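Local coordinates for lysine cyclodeaminase (Streptomyces pristinaespiralis, PDB 5YU3), which catalyses the NAD-dependent cyclodeamination of L-lysine, probably to L-pipecolic acid, and also recognises L-ornithine and L-2,4-diaminobutyric acid, at residues G34-E37 / I38-E42; F304-E307 / D308-M312. All coordinates share one frame; numbering follows the deposited sequence.

Contact 1 ends helix 20-39 near the protein surface, whereas contact 2 begins helix 305-321 in the interior, beside the bound proline and NAD. The two helix ends pack on each other: Ile38 CD1 lies 3.5 Å from Phe306 CD2, and Leu35 CD2 approaches Phe304 CZ to 3.9 Å. Both contacts rest on i to i+4 backbone bonds, but their side chains differ in character. In contact 1, Arg40 pairs weakly with Glu42 at the partly exposed helix end, and Glu37 turns to Arg43. In contact 2, an aromatic-aliphatic pair lies on one side of the helix, while Glu307 accepts a weak bond from the backbone and Asp308 pairs with basic residues of the proline pocket.

Contact 1: residues G34-E37 / I38-E42; sequences GLAE and IGRGE
Gly34, Leu35 and Ala36 offer their carbonyls to the amides of Ile38, Gly39 and Arg40, closing the last turns of helix 20-39. The bond from Gly39 N to Leu35 O is 2.9 Å long, with an N-H...O angle of 159°; that from Arg40 N to Ala36 O is equally short but more bent, at 141°. Arg40 N also makes a weak second bond to Glu37 O. The chain then reverses in a Schellman motif. Glu42 N reaches back to Glu37 O at 2.9 Å and Gly41 N to Ile38 O at the same distance, with Gly41 at positive phi, so that the carbonyls of Glu37 and Ile38 find donors although the helix has ended. Arg40 folds back over this turn. A bend at chi3 (-66°) lays its guanidinium face above Ala36 O, which sits beneath the centre of the group, and brings NH1 to 3.7 Å from Ala36 CB. At the edge of the same group, NE forms a weak salt bridge of 3.4 Å with Glu42 OE2. The other carboxylate oxygen, Glu42 OE1, meets Glu37 CG at 3.3 Å, the two glutamates crossing at about a right angle. Glu37 itself turns to Arg43, whose NE takes OE1 in a salt bridge just beyond the turn. Toward the interior, the buried Leu35 packs on Leu279 and Cys283 and Ile38 on Ala280; the exposed Arg40 touches Ala284, so the end of helix 20-39 lies against helix 279-284.

Contact 2: residues F304-E307 / D308-M312; sequences FAFE and DALAM
The opening turns of helix 305-321, which begin just after Thr302 and Gly303 of the proline pocket, are joined by the contact of Phe306 with Leu310. One turn apart, these side chains form a CH-pi contact: Leu310 CD1 stands over one face of the Phe306 ring, 3.8 Å from its centroid and 29° off the ring normal. The methyl is displaced toward the CE2-CZ side of the ring and approaches CE2 to 3.4 Å. Phe306 places its CG anti to the backbone N (chi1 -179°), and this sends the ring along the helix surface to where Leu310 can cover it. His67 also meets this ring, the planes inclined to each other. Beneath the pair the backbone is regular, with Leu310 N bonded to Phe306 O at 3.0 Å, Ala309 N to Ala305 O at 2.9 Å and Ala311 N to Glu307 O at 3.0 Å. Glu307 is tied to the residue before the helix twice. Its N donates to Phe304 O at 2.9 Å, while its OE1 accepts a weak bond of 3.3 Å from Phe304 N; its CG meanwhile lies over the Phe304 ring, toward the rim. Asp308 leans back toward the start of the helix, its OD2 3.5 Å from Phe304 O. Its other oxygen, OD1, forms salt bridges with both Lys77 and Arg121, two residues of the proline pocket, and Glu307 OE1 adds a long, weak ion pair with Arg121. The first turn thus combines an apolar side with an acidic one, and the double grip of Asp308 OD1 probably helps to position the basic groups that line the substrate site.

Contact 1: residues G34-E37 / I38-E42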
ATOM      1  N   GLY A  34       7.949  22.534  -0.573  1.00 15.85           N
ATOM      2  CA  GLY A  34       8.205  21.213  -1.119  1.00 21.07           C
ATOM      3  C   GLY A  34       7.967  21.143  -2.614  1.00 20.90           C
ATOM      4  O   GLY A  34       8.731  20.505  -3.343  1.00 18.61           O
ATOM      5  N   LEU A  35       6.903  21.795  -3.091  1.00 18.22           N
ATOM      6  CA  LEU A  35       6.644  21.846  -4.524  1.00 18.03           C
ATOM      7  C   LEU A  35       7.765  22.572  -5.264  1.00 21.42           C
ATOM      8  O   LEU A  35       8.204  22.126  -6.333  1.00 20.53           O
ATOM      9  CB  LEU A  35       5.285  22.507  -4.775  1.00 16.74           C
ATOM     10  CG  LEU A  35       4.070  21.604  -4.521  1.00 19.71           C
ATOM     11  CD1 LEU A  35       2.761  22.400  -4.525  1.00 17.76           C
ATOM     12  CD2 LEU A  35       4.010  20.471  -5.549  1.00 20.78           C
ATOM     13  N   ALA A  36       8.266  23.673  -4.699  1.00 20.53           N
ATOM     14  CA  ALA A  36       9.389  24.367  -5.325  1.00 21.27           C
ATOM     15  C   ALA A  36      10.627  23.479  -5.375  1.00 21.86           C
ATOM     16  O   ALA A  36      11.372  23.490  -6.366  1.00 21.98           O
ATOM     17  CB  ALA A  36       9.688  25.666  -4.581  1.00 19.20           C
ATOM     18  N   GLU A  37      10.854  22.683  -4.323  1.00 21.28           N
ATOM     19  CA  GLU A  37      11.968  21.735  -4.338  1.00 21.63           C
ATOM     20  C   GLU A  37      11.832  20.726  -5.478  1.00 22.90           C
ATOM     21  O   GLU A  37      12.821  20.398  -6.145  1.00 22.33           O
ATOM     22  CB  GLU A  37      12.072  21.030  -2.985  1.00 23.80           C
ATOM     23  CG  GLU A  37      12.758  21.894  -1.940  1.00 24.98           C
ATOM     24  CD  GLU A  37      12.513  21.443  -0.507  1.00 33.14           C
ATOM     25  OE1 GLU A  37      11.828  20.421  -0.295  1.00 26.58           O
ATOM     26  OE2 GLU A  37      13.010  22.128   0.413  1.00 34.22           O
ATOM     27  N   ILE A  38      10.618  20.225  -5.723  1.00 20.49           N
ATOM     28  CA  ILE A  38      10.404  19.355  -6.876  1.00 20.90           C
ATOM     29  C   ILE A  38      10.706  20.113  -8.163  1.00 25.64           C
ATOM     30  O   ILE A  38      11.384  19.599  -9.063  1.00 24.87           O
ATOM     31  CB  ILE A  38       8.969  18.795  -6.871  1.00 21.16           C
ATOM     32  CG1 ILE A  38       8.771  17.828  -5.699  1.00 20.93           C
ATOM     33  CG2 ILE A  38       8.647  18.098  -8.188  1.00 20.34           C
ATOM     34  CD1 ILE A  38       7.400  17.177  -5.678  1.00 19.64           C
ATOM     35  N   GLY A  39      10.224  21.355  -8.264  1.00 20.63           N
ATOM     36  CA  GLY A  39      10.447  22.132  -9.474  1.00 25.04           C
ATOM     37  C   GLY A  39      11.914  22.406  -9.747  1.00 24.56           C
ATOM     38  O   GLY A  39      12.318  22.548 -10.906  1.00 23.58           O
ATOM     39  N   ARG A  40      12.728  22.482  -8.699  1.00 22.72           N
ATOM     40  CA  ARG A  40      14.165  22.684  -8.844  1.00 25.90           C
ATOM     41  C   ARG A  40      14.933  21.380  -9.012  1.00 30.89           C
ATOM     42  O   ARG A  40      16.169  21.405  -9.082  1.00 28.76           O
ATOM     43  CB  ARG A  40      14.718  23.447  -7.641  1.00 29.54           C
ATOM     44  CG  ARG A  40      14.296  24.905  -7.612  1.00 30.04           C
ATOM     45  CD  ARG A  40      15.096  25.676  -6.600  1.00 33.55           C
ATOM     46  NE  ARG A  40      14.809  25.224  -5.246  1.00 33.48           N
ATOM     47  CZ  ARG A  40      13.907  25.787  -4.450  1.00 37.66           C
ATOM     48  NH1 ARG A  40      13.205  26.826  -4.877  1.00 32.90           N
ATOM     49  NH2 ARG A  40      13.711  25.315  -3.226  1.00 37.57           N
ATOM     50  N   GLY A  41      14.242  20.249  -9.065  1.00 28.41           N
ATOM     51  CA  GLY A  41      14.916  18.973  -9.210  1.00 29.00           C
ATOM     52  C   GLY A  41      15.604  18.466  -7.967  1.00 33.08           C
ATOM     53  O   GLY A  41      16.369  17.500  -8.054  1.00 35.87           O
ATOM     54  N   GLU A  42      15.367  19.092  -6.808  1.00 28.53           N
ATOM     55  CA  GLU A  42      15.925  18.614  -5.548  1.00 27.44           C
ATOM     56  C   GLU A  42      15.118  17.471  -4.950  1.00 32.08           C
ATOM     57  O   GLU A  42      15.643  16.728  -4.113  1.00 30.61           O
ATOM     58  CB  GLU A  42      16.007  19.760  -4.537  1.00 29.38           C
ATOM     59  CG  GLU A  42      16.890  20.908  -4.984  1.00 32.47           C
ATOM     60  CD  GLU A  42      16.641  22.179  -4.206  1.00 37.21           C
ATOM     61  OE1 GLU A  42      15.737  22.187  -3.345  1.00 42.17           O
ATOM     62  OE2 GLU A  42      17.349  23.175  -4.455  1.00 45.08           O
TER

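Contact 2: residues F304-E307 / D308-M312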
ATOM      1  N   PHE A 304      -1.207  13.726  -4.530  1.00 17.13           N
ATOM      2  CA  PHE A 304      -0.145  12.747  -4.657  1.00 15.42           C
ATOM      3  C   PHE A 304       0.577  12.626  -3.323  1.00 17.53           C
ATOM      4  O   PHE A 304       0.509  13.512  -2.462  1.00 15.44           O
ATOM      5  CB  PHE A 304       0.805  13.057  -5.846  1.00 14.37           C
ATOM      6  CG  PHE A 304       1.566  14.354  -5.751  1.00 15.63           C
ATOM      7  CD1 PHE A 304       0.932  15.582  -5.956  1.00 15.79           C
ATOM      8  CD2 PHE A 304       2.938  14.345  -5.536  1.00 15.64           C
ATOM      9  CE1 PHE A 304       1.645  16.770  -5.899  1.00 15.15           C
ATOM     10  CE2 PHE A 304       3.664  15.535  -5.476  1.00 16.18           C
ATOM     11  CZ  PHE A 304       3.014  16.750  -5.662  1.00 16.12           C
ATOM     12  N   ALA A 305       1.249  11.483  -3.156  1.00 14.08           N
ATOM     13  CA  ALA A 305       1.688  11.049  -1.834  1.00 16.29           C
ATOM     14  C   ALA A 305       2.679  12.013  -1.186  1.00 16.79           C
ATOM     15  O   ALA A 305       2.735  12.093   0.045  1.00 16.72           O
ATOM     16  CB  ALA A 305       2.289   9.644  -1.941  1.00 16.04           C
ATOM     17  N   PHE A 306       3.490  12.726  -1.978  1.00 16.61           N
ATOM     18  CA  PHE A 306       4.386  13.737  -1.415  1.00 17.70           C
ATOM     19  C   PHE A 306       3.622  14.730  -0.549  1.00 17.86           C
ATOM     20  O   PHE A 306       4.121  15.167   0.492  1.00 15.45           O
ATOM     21  CB  PHE A 306       5.116  14.474  -2.543  1.00 15.90           C
ATOM     22  CG  PHE A 306       6.097  15.522  -2.082  1.00 20.74           C
ATOM     23  CD1 PHE A 306       7.193  15.184  -1.307  1.00 23.70           C
ATOM     24  CD2 PHE A 306       5.936  16.849  -2.463  1.00 25.26           C
ATOM     25  CE1 PHE A 306       8.109  16.152  -0.905  1.00 31.40           C
ATOM     26  CE2 PHE A 306       6.844  17.818  -2.068  1.00 23.40           C
ATOM     27  CZ  PHE A 306       7.936  17.467  -1.290  1.00 26.68           C
ATOM     28  N   GLU A 307       2.412  15.110  -0.968  1.00 15.40           N
ATOM     29  CA  GLU A 307       1.628  16.047  -0.168  1.00 15.33           C
ATOM     30  C   GLU A 307       1.264  15.437   1.177  1.00 15.94           C
ATOM     31  O   GLU A 307       1.277  16.124   2.202  1.00 14.84           O
ATOM     32  CB  GLU A 307       0.363  16.463  -0.910  1.00 15.02           C
ATOM     33  CG  GLU A 307       0.628  17.082  -2.287  1.00 13.98           C
ATOM     34  CD  GLU A 307      -0.647  17.353  -3.074  1.00 16.42           C
ATOM     35  OE1 GLU A 307      -1.627  16.603  -2.910  1.00 18.03           O
ATOM     36  OE2 GLU A 307      -0.665  18.328  -3.863  1.00 18.04           O
ATOM     37  N   ASP A 308       0.936  14.146   1.186  1.00 14.89           N
ATOM     38  CA  ASP A 308       0.605  13.467   2.434  1.00 17.18           C
ATOM     39  C   ASP A 308       1.825  13.326   3.334  1.00 19.20           C
ATOM     40  O   ASP A 308       1.716  13.462   4.560  1.00 15.30           O
ATOM     41  CB  ASP A 308      -0.005  12.107   2.119  1.00 15.60           C
ATOM     42  CG  ASP A 308      -1.225  12.230   1.251  1.00 17.65           C
ATOM     43  OD1 ASP A 308      -2.208  12.816   1.741  1.00 16.28           O
ATOM     44  OD2 ASP A 308      -1.209  11.763   0.086  1.00 17.08           O
ATOM     45  N   ALA A 309       2.993  13.044   2.748  1.00 15.30           N
ATOM     46  CA  ALA A 309       4.215  12.968   3.543  1.00 16.42           C
ATOM     47  C   ALA A 309       4.537  14.312   4.185  1.00 19.81           C
ATOM     48  O   ALA A 309       4.985  14.370   5.339  1.00 16.65           O
ATOM     49  CB  ALA A 309       5.385  12.501   2.672  1.00 17.77           C
ATOM     50  N   LEU A 310       4.317  15.406   3.452  1.00 15.63           N
ATOM     51  CA  LEU A 310       4.618  16.728   3.992  1.00 17.07           C
ATOM     52  C   LEU A 310       3.645  17.107   5.099  1.00 15.61           C
ATOM     53  O   LEU A 310       4.057  17.631   6.142  1.00 15.82           O
ATOM     54  CB  LEU A 310       4.576  17.779   2.883  1.00 20.12           C
ATOM     55  CG  LEU A 310       5.744  17.794   1.908  1.00 23.23           C
ATOM     56  CD1 LEU A 310       5.493  18.878   0.879  1.00 22.62           C
ATOM     57  CD2 LEU A 310       7.056  18.036   2.647  1.00 29.85           C
ATOM     58  N   ALA A 311       2.350  16.862   4.888  1.00 15.92           N
ATOM     59  CA  ALA A 311       1.385  17.153   5.945  1.00 16.11           C
ATOM     60  C   ALA A 311       1.613  16.260   7.159  1.00 17.91           C
ATOM     61  O   ALA A 311       1.453  16.703   8.305  1.00 15.98           O
ATOM     62  CB  ALA A 311      -0.038  16.993   5.425  1.00 16.84           C
ATOM     63  N   MET A 312       1.977  14.994   6.932  1.00 14.45           N
ATOM     64  CA  MET A 312       2.293  14.126   8.066  1.00 15.58           C
ATOM     65  C   MET A 312       3.464  14.680   8.861  1.00 17.37           C
ATOM     66  O   MET A 312       3.438  14.684  10.101  1.00 17.58           O
ATOM     67  CB  MET A 312       2.594  12.700   7.587  1.00 14.96           C
ATOM     68  CG  MET A 312       2.956  11.737   8.729  1.00 17.24           C
ATOM     69  SD  MET A 312       2.629  10.019   8.268  1.00 18.35           S
ATOM     70  CE  MET A 312       2.939   9.138   9.810  1.00 17.67           C
TER